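Local structure of Pbp related beta-lactamase (Pyrococcus abyssi, 2QMI) at residues K5-I10 with K36-R41; A15-P20 with Y358-L363. The protein is an octameric, self-compartmentalizing peptidase of the penicillin-binding protein and beta-lactamase family, probably acting through a nucleophilic serine. One frame throughout, in Å; residues are numbered along the deposited sequence.

Contact 1 (K5-I10 with K36-R41); sequences KLESFI and KGFGYR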
loop_
_atom_site.group_PDB
_atom_site.type_symbol
_atom_site.label_atom_id
_atom_site.label_comp_id
_atom_site.label_asym_id
_atom_site.label_seq_id
_atom_site.Cartn_x
_atom_site.Cartn_y
_atom_site.Cartn_z
ATOM N N LYS A 5 -15.961 -21.687 -41.559
ATOM C CA LYS A 5 -15.423 -20.340 -41.489
ATOM C C LYS A 5 -16.183 -19.536 -40.416
ATOM O O LYS A 5 -15.581 -18.803 -39.626
ATOM C CB LYS A 5 -15.558 -19.693 -42.873
ATOM C CG LYS A 5 -14.954 -18.305 -43.047
ATOM C CD LYS A 5 -15.017 -17.923 -44.532
ATOM C CE LYS A 5 -14.674 -16.461 -44.795
ATOM N NZ LYS A 5 -13.264 -16.126 -44.507
ATOM N N LEU A 6 -17.503 -19.691 -40.370
ATOM C CA LEU A 6 -18.303 -18.960 -39.389
ATOM C C LEU A 6 -18.049 -19.405 -37.947
ATOM O O LEU A 6 -17.803 -18.576 -37.071
ATOM C CB LEU A 6 -19.792 -19.097 -39.708
ATOM C CG LEU A 6 -20.729 -18.427 -38.694
ATOM C CD1 LEU A 6 -20.431 -16.946 -38.624
ATOM C CD2 LEU A 6 -22.174 -18.660 -39.092
ATOM N N GLU A 7 -18.109 -20.710 -37.701
ATOM C CA GLU A 7 -17.890 -21.230 -36.356
ATOM C C GLU A 7 -16.474 -20.904 -35.874
ATOM O O GLU A 7 -16.266 -20.517 -34.717
ATOM C CB GLU A 7 -18.127 -22.744 -36.335
ATOM C CG GLU A 7 -19.427 -23.156 -37.003
ATOM C CD GLU A 7 -19.881 -24.559 -36.629
ATOM O OE1 GLU A 7 -19.034 -25.476 -36.555
ATOM O OE2 GLU A 7 -21.096 -24.749 -36.419
ATOM N N SER A 8 -15.504 -21.060 -36.772
ATOM C CA SER A 8 -14.111 -20.767 -36.459
ATOM C C SER A 8 -14.029 -19.323 -35.964
ATOM O O SER A 8 -13.464 -19.037 -34.905
ATOM C CB SER A 8 -13.251 -20.936 -37.718
ATOM O OG SER A 8 -11.876 -21.030 -37.399
ATOM N N PHE A 9 -14.612 -18.419 -36.738
ATOM C CA PHE A 9 -14.624 -17.002 -36.404
ATOM C C PHE A 9 -15.233 -16.754 -35.025
ATOM O O PHE A 9 -14.658 -16.049 -34.190
ATOM C CB PHE A 9 -15.429 -16.236 -37.462
ATOM C CG PHE A 9 -15.786 -14.831 -37.063
ATOM C CD1 PHE A 9 -14.821 -13.831 -37.038
ATOM C CD2 PHE A 9 -17.098 -14.507 -36.724
ATOM C CE1 PHE A 9 -15.159 -12.530 -36.685
ATOM C CE2 PHE A 9 -17.444 -13.215 -36.371
ATOM C CZ PHE A 9 -16.474 -12.222 -36.352
ATOM N N ILE A 10 -16.407 -17.338 -34.802
ATOM C CA ILE A 10 -17.127 -17.180 -33.544
ATOM C C ILE A 10 -16.344 -17.622 -32.313
ATOM O O ILE A 10 -16.285 -16.894 -31.323
ATOM C CB ILE A 10 -18.480 -17.929 -33.602
ATOM C CG1 ILE A 10 -19.393 -17.236 -34.625
ATOM C CG2 ILE A 10 -19.133 -17.970 -32.224
ATOM C CD1 ILE A 10 -20.670 -17.998 -34.943
ATOM N N LYS A 36 -27.347 -22.645 -33.677
ATOM C CA LYS A 36 -26.327 -23.227 -32.830
ATOM C C LYS A 36 -25.971 -22.332 -31.652
ATOM O O LYS A 36 -26.117 -21.109 -31.718
ATOM C CB LYS A 36 -25.080 -23.514 -33.675
ATOM C CG LYS A 36 -24.030 -24.377 -32.996
ATOM C CD LYS A 36 -23.062 -24.988 -34.023
ATOM C CE LYS A 36 -23.768 -26.030 -34.900
ATOM N NZ LYS A 36 -22.843 -26.723 -35.865
ATOM N N GLY A 37 -25.518 -22.963 -30.575
ATOM C CA GLY A 37 -25.113 -22.242 -29.388
ATOM C C GLY A 37 -23.631 -22.499 -29.170
ATOM O O GLY A 37 -23.122 -23.547 -29.573
ATOM N N PHE A 38 -22.945 -21.548 -28.538
ATOM C CA PHE A 38 -21.511 -21.661 -28.265
ATOM C C PHE A 38 -21.210 -21.230 -26.836
ATOM O O PHE A 38 -21.858 -20.327 -26.302
ATOM C CB PHE A 38 -20.706 -20.764 -29.210
ATOM C CG PHE A 38 -20.900 -21.078 -30.662
ATOM C CD1 PHE A 38 -19.930 -21.787 -31.369
ATOM C CD2 PHE A 38 -22.050 -20.662 -31.329
ATOM C CE1 PHE A 38 -20.106 -22.077 -32.722
ATOM C CE2 PHE A 38 -22.236 -20.945 -32.673
ATOM C CZ PHE A 38 -21.262 -21.653 -33.374
ATOM N N GLY A 39 -20.213 -21.863 -26.227
ATOM C CA GLY A 39 -19.848 -21.507 -24.870
ATOM C C GLY A 39 -20.869 -21.912 -23.824
ATOM O O GLY A 39 -21.724 -22.765 -24.055
ATOM N N TYR A 40 -20.788 -21.276 -22.664
ATOM C CA TYR A 40 -21.684 -21.600 -21.569
ATOM C C TYR A 40 -22.745 -20.526 -21.318
ATOM O O TYR A 40 -22.475 -19.330 -21.438
ATOM C CB TYR A 40 -20.845 -21.835 -20.302
ATOM C CG TYR A 40 -19.886 -23.003 -20.409
ATOM C CD1 TYR A 40 -20.269 -24.281 -20.007
ATOM C CD2 TYR A 40 -18.613 -22.844 -20.956
ATOM C CE1 TYR A 40 -19.416 -25.372 -20.151
ATOM C CE2 TYR A 40 -17.743 -23.934 -21.106
ATOM C CZ TYR A 40 -18.157 -25.196 -20.703
ATOM O OH TYR A 40 -17.341 -26.289 -20.881
ATOM N N ARG A 41 -23.961 -20.956 -20.997
ATOM C CA ARG A 41 -25.028 -20.010 -20.683
ATOM C C ARG A 41 -24.892 -19.659 -19.194
ATOM O O ARG A 41 -25.415 -18.650 -18.719
ATOM C CB ARG A 41 -26.412 -20.606 -20.989
ATOM C CG ARG A 41 -26.844 -21.809 -20.159
ATOM C CD ARG A 41 -28.287 -22.167 -20.528
ATOM N NE ARG A 41 -28.881 -23.228 -19.710
ATOM C CZ ARG A 41 -28.763 -24.533 -19.943
ATOM N NH1 ARG A 41 -29.349 -25.401 -19.130
ATOM N NH2 ARG A 41 -28.076 -24.979 -20.986
HETATM O O HOH W 1 -19.716 -28.240 -35.615
#
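Ile10 and Phe38 make the apolar half of this contact between helix 3-16 and strand 31-38. The CG2 methyl of Ile10 lies over the centre of one face of the Phe38 ring, with CG2 3.9 Å from the ring centroid and 11° off its normal, a CH-pi contact. The other branch of Ile10 follows the same ring outward, its CD1 standing 4.0 Å from Phe38 CZ. Both branches can reach the ring because CG2 is anti to the backbone N and CG1 is beside it (chi1 -67°). At the ring edge, Glu7 CB comes within 4.2 Å of Phe38 CE1.

The polar half is a salt bridge: Lys36 NZ donates to Glu7 OE2 over 2.7 Å and meets its syn lone pair. The lysine chain bends at chi3 and crosses the glutamate at about a right angle. Tyr34 OH also hydrogen-bonds Glu7 OE2, which gives this oxygen two partners, while a water donates to Glu7 OE1 (3.0 Å) and is only weakly linked to Lys36 NZ.

Glu138 of the second subunit packs on Phe38, and Ala141 of that subunit packs on Glu7. Closest approach of the segment axes is 10.7 Å at 27°, a near-parallel packing of the N-terminal helix on an outer strand of the antiparallel sheet, as in the alpha/beta domain of serine beta-lactamases and penicillin-binding proteins.

Contact 2 (A15-P20 with Y358-L363); sequences AERKVP and YRERIL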
loop_
_atom_site.group_PDB
_atom_site.type_symbol
_atom_site.label_atom_id
_atom_site.label_comp_id
_atom_site.label_asym_id
_atom_site.label_seq_id
_atom_site.Cartn_x
_atom_site.Cartn_y
_atom_site.Cartn_z
ATOM N N ALA A 15 -13.064 -16.293 -27.383
ATOM C CA ALA A 15 -11.837 -16.498 -26.623
ATOM C C ALA A 15 -11.144 -15.148 -26.404
ATOM O O ALA A 15 -10.851 -14.752 -25.279
ATOM C CB ALA A 15 -10.913 -17.442 -27.373
ATOM N N GLU A 16 -10.902 -14.441 -27.499
ATOM C CA GLU A 16 -10.234 -13.146 -27.458
ATOM C C GLU A 16 -10.908 -12.075 -26.607
ATOM O O GLU A 16 -10.243 -11.369 -25.851
ATOM C CB GLU A 16 -10.059 -12.611 -28.884
ATOM C CG GLU A 16 -9.924 -11.096 -28.954
ATOM C CD GLU A 16 -9.993 -10.570 -30.375
ATOM O OE1 GLU A 16 -9.098 -10.931 -31.171
ATOM O OE2 GLU A 16 -10.937 -9.799 -30.694
ATOM N N ARG A 17 -12.223 -11.941 -26.730
ATOM C CA ARG A 17 -12.941 -10.905 -25.987
ATOM C C ARG A 17 -13.570 -11.435 -24.701
ATOM O O ARG A 17 -14.358 -10.740 -24.044
ATOM C CB ARG A 17 -14.010 -10.278 -26.902
ATOM C CG ARG A 17 -13.459 -9.739 -28.236
ATOM C CD ARG A 17 -12.645 -8.446 -28.049
ATOM N NE ARG A 17 -13.516 -7.291 -27.825
ATOM C CZ ARG A 17 -13.971 -6.499 -28.793
ATOM N NH1 ARG A 17 -14.772 -5.479 -28.497
ATOM N NH2 ARG A 17 -13.593 -6.704 -30.055
ATOM N N LYS A 18 -13.206 -12.665 -24.347
ATOM C CA LYS A 18 -13.714 -13.339 -23.158
ATOM C C LYS A 18 -15.237 -13.323 -23.029
ATOM O O LYS A 18 -15.782 -12.796 -22.054
ATOM C CB LYS A 18 -13.087 -12.750 -21.890
ATOM C CG LYS A 18 -13.276 -13.655 -20.670
ATOM C CD LYS A 18 -12.224 -13.425 -19.586
ATOM C CE LYS A 18 -12.268 -14.558 -18.558
ATOM N NZ LYS A 18 -11.265 -14.425 -17.465
ATOM N N VAL A 19 -15.923 -13.903 -24.012
ATOM C CA VAL A 19 -17.383 -13.969 -23.987
ATOM C C VAL A 19 -17.781 -15.361 -23.484
ATOM O O VAL A 19 -17.273 -16.368 -23.969
ATOM C CB VAL A 19 -17.995 -13.737 -25.395
ATOM C CG1 VAL A 19 -19.514 -13.697 -25.302
ATOM C CG2 VAL A 19 -17.460 -12.434 -25.996
ATOM N N PRO A 20 -18.696 -15.431 -22.503
ATOM C CA PRO A 20 -19.165 -16.696 -21.920
ATOM C C PRO A 20 -19.892 -17.636 -22.897
ATOM O O PRO A 20 -19.484 -18.779 -23.087
ATOM C CB PRO A 20 -20.087 -16.241 -20.785
ATOM C CG PRO A 20 -19.612 -14.830 -20.474
ATOM C CD PRO A 20 -19.349 -14.285 -21.851
ATOM N N TYR A 358 -11.494 -5.972 -40.792
ATOM C CA TYR A 358 -10.093 -5.844 -41.199
ATOM C C TYR A 358 -9.357 -4.755 -40.423
ATOM O O TYR A 358 -8.143 -4.841 -40.201
ATOM C CB TYR A 358 -9.952 -5.593 -42.707
ATOM C CG TYR A 358 -10.794 -4.483 -43.301
ATOM C CD1 TYR A 358 -12.104 -4.722 -43.711
ATOM C CD2 TYR A 358 -10.255 -3.210 -43.519
ATOM C CE1 TYR A 358 -12.862 -3.726 -44.336
ATOM C CE2 TYR A 358 -11.003 -2.203 -44.137
ATOM C CZ TYR A 358 -12.306 -2.471 -44.546
ATOM O OH TYR A 358 -13.055 -1.497 -45.170
ATOM N N ARG A 359 -10.093 -3.733 -40.002
ATOM C CA ARG A 359 -9.500 -2.645 -39.237
ATOM C C ARG A 359 -8.987 -3.156 -37.887
ATOM O O ARG A 359 -7.914 -2.760 -37.436
ATOM C CB ARG A 359 -10.534 -1.528 -39.044
ATOM C CG ARG A 359 -10.093 -0.374 -38.145
ATOM C CD ARG A 359 -10.900 0.896 -38.456
ATOM N NE ARG A 359 -12.348 0.693 -38.361
ATOM C CZ ARG A 359 -13.024 0.634 -37.218
ATOM N NH1 ARG A 359 -12.381 0.763 -36.063
ATOM N NH2 ARG A 359 -14.343 0.449 -37.227
ATOM N N GLU A 360 -9.740 -4.049 -37.249
ATOM C CA GLU A 360 -9.325 -4.589 -35.957
ATOM C C GLU A 360 -8.085 -5.462 -36.092
ATOM O O GLU A 360 -7.196 -5.431 -35.237
ATOM C CB GLU A 360 -10.431 -5.430 -35.328
ATOM C CG GLU A 360 -10.121 -5.847 -33.890
ATOM C CD GLU A 360 -10.671 -7.219 -33.544
ATOM O OE1 GLU A 360 -10.157 -8.209 -34.121
ATOM O OE2 GLU A 360 -11.608 -7.307 -32.703
ATOM N N ARG A 361 -8.044 -6.260 -37.159
ATOM C CA ARG A 361 -6.918 -7.153 -37.403
ATOM C C ARG A 361 -5.659 -6.374 -37.761
ATOM O O ARG A 361 -4.585 -6.664 -37.246
ATOM C CB ARG A 361 -7.247 -8.143 -38.530
ATOM C CG ARG A 361 -6.086 -9.069 -38.887
ATOM C CD ARG A 361 -6.495 -10.134 -39.909
ATOM N NE ARG A 361 -7.245 -9.554 -41.025
ATOM C CZ ARG A 361 -6.714 -8.804 -41.984
ATOM N NH1 ARG A 361 -5.416 -8.542 -41.984
ATOM N NH2 ARG A 361 -7.488 -8.294 -42.936
ATOM N N ILE A 362 -5.794 -5.385 -38.641
ATOM C CA ILE A 362 -4.650 -4.571 -39.052
ATOM C C ILE A 362 -4.089 -3.752 -37.886
ATOM O O ILE A 362 -2.879 -3.673 -37.707
ATOM C CB ILE A 362 -5.022 -3.609 -40.214
ATOM C CG1 ILE A 362 -5.556 -4.409 -41.412
ATOM C CG2 ILE A 362 -3.805 -2.799 -40.634
ATOM C CD1 ILE A 362 -4.688 -5.589 -41.796
ATOM N N LEU A 363 -4.970 -3.148 -37.092
ATOM C CA LEU A 363 -4.539 -2.350 -35.946
ATOM C C LEU A 363 -3.823 -3.185 -34.888
ATOM O O LEU A 363 -2.912 -2.687 -34.217
ATOM C CB LEU A 363 -5.731 -1.653 -35.304
ATOM C CG LEU A 363 -6.363 -0.531 -36.130
ATOM C CD1 LEU A 363 -7.703 -0.128 -35.507
ATOM C CD2 LEU A 363 -5.402 0.661 -36.204
#
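A surface cluster of charges joins the C-terminal end of helix 3-16, in the beta-lactamase-like part, to helix 355-364, in the octamerisation part. Glu360 OE2 faces Arg17 NH2 at 3.4 Å, near the plane of the guanidinium and at its edge; the pair is a long salt bridge without hydrogen-bond geometry, secondary to the one Glu360 OE1 makes with Lys13. The guanidinium and carboxylate planes stand 55° apart. Arg17 reaches this position through a chain folded at chi2 and chi3 (-73° and -76°).

Glu16 approaches Glu360 from the opposite direction, bringing its OE2 to 3.3 Å from Glu360 OE2. These are two acceptors of like charge, and the nearby lysines probably offset their repulsion: Lys364, the stronger partner of Glu16, forms salt bridges with both Glu16 OE1 and Glu360 OE1. The buried surface is small, 83 Å² in all, consistent with an electrostatic link more than close packing.

Just past Glu16, helix 3-16 closes in a Schellman motif: Lys18, at positive phi, is C-prime, Val19 N bonds to Met14 O, and Lys18 N lies 3.3 Å from Ala15 O. The chain then leads into strand 21-28, and on the far side of the contact Ile362 and Leu363 rest helix 355-364 against Ile413 of barrel strand 412-419.

In the fold
Both contacts draw on helix 3-16: contact 1 uses its earlier turns, against strand 31-38, and contact 2 its C-terminal end, against helix 355-364. Their centres lie about 14 Å apart, on the same side of the chain's centre. A direct bridge joins them where Tyr40 N, in segment 36-41, comes 2.8 Å from Pro20 O, a probable hydrogen bond. The helix is thus tied to the sheet by contact 1 and to the octamerisation part by contact 2, and segments of both meet the second subunit. Neither includes Ser59 or Lys62, whose SxxK pattern probably marks the active site.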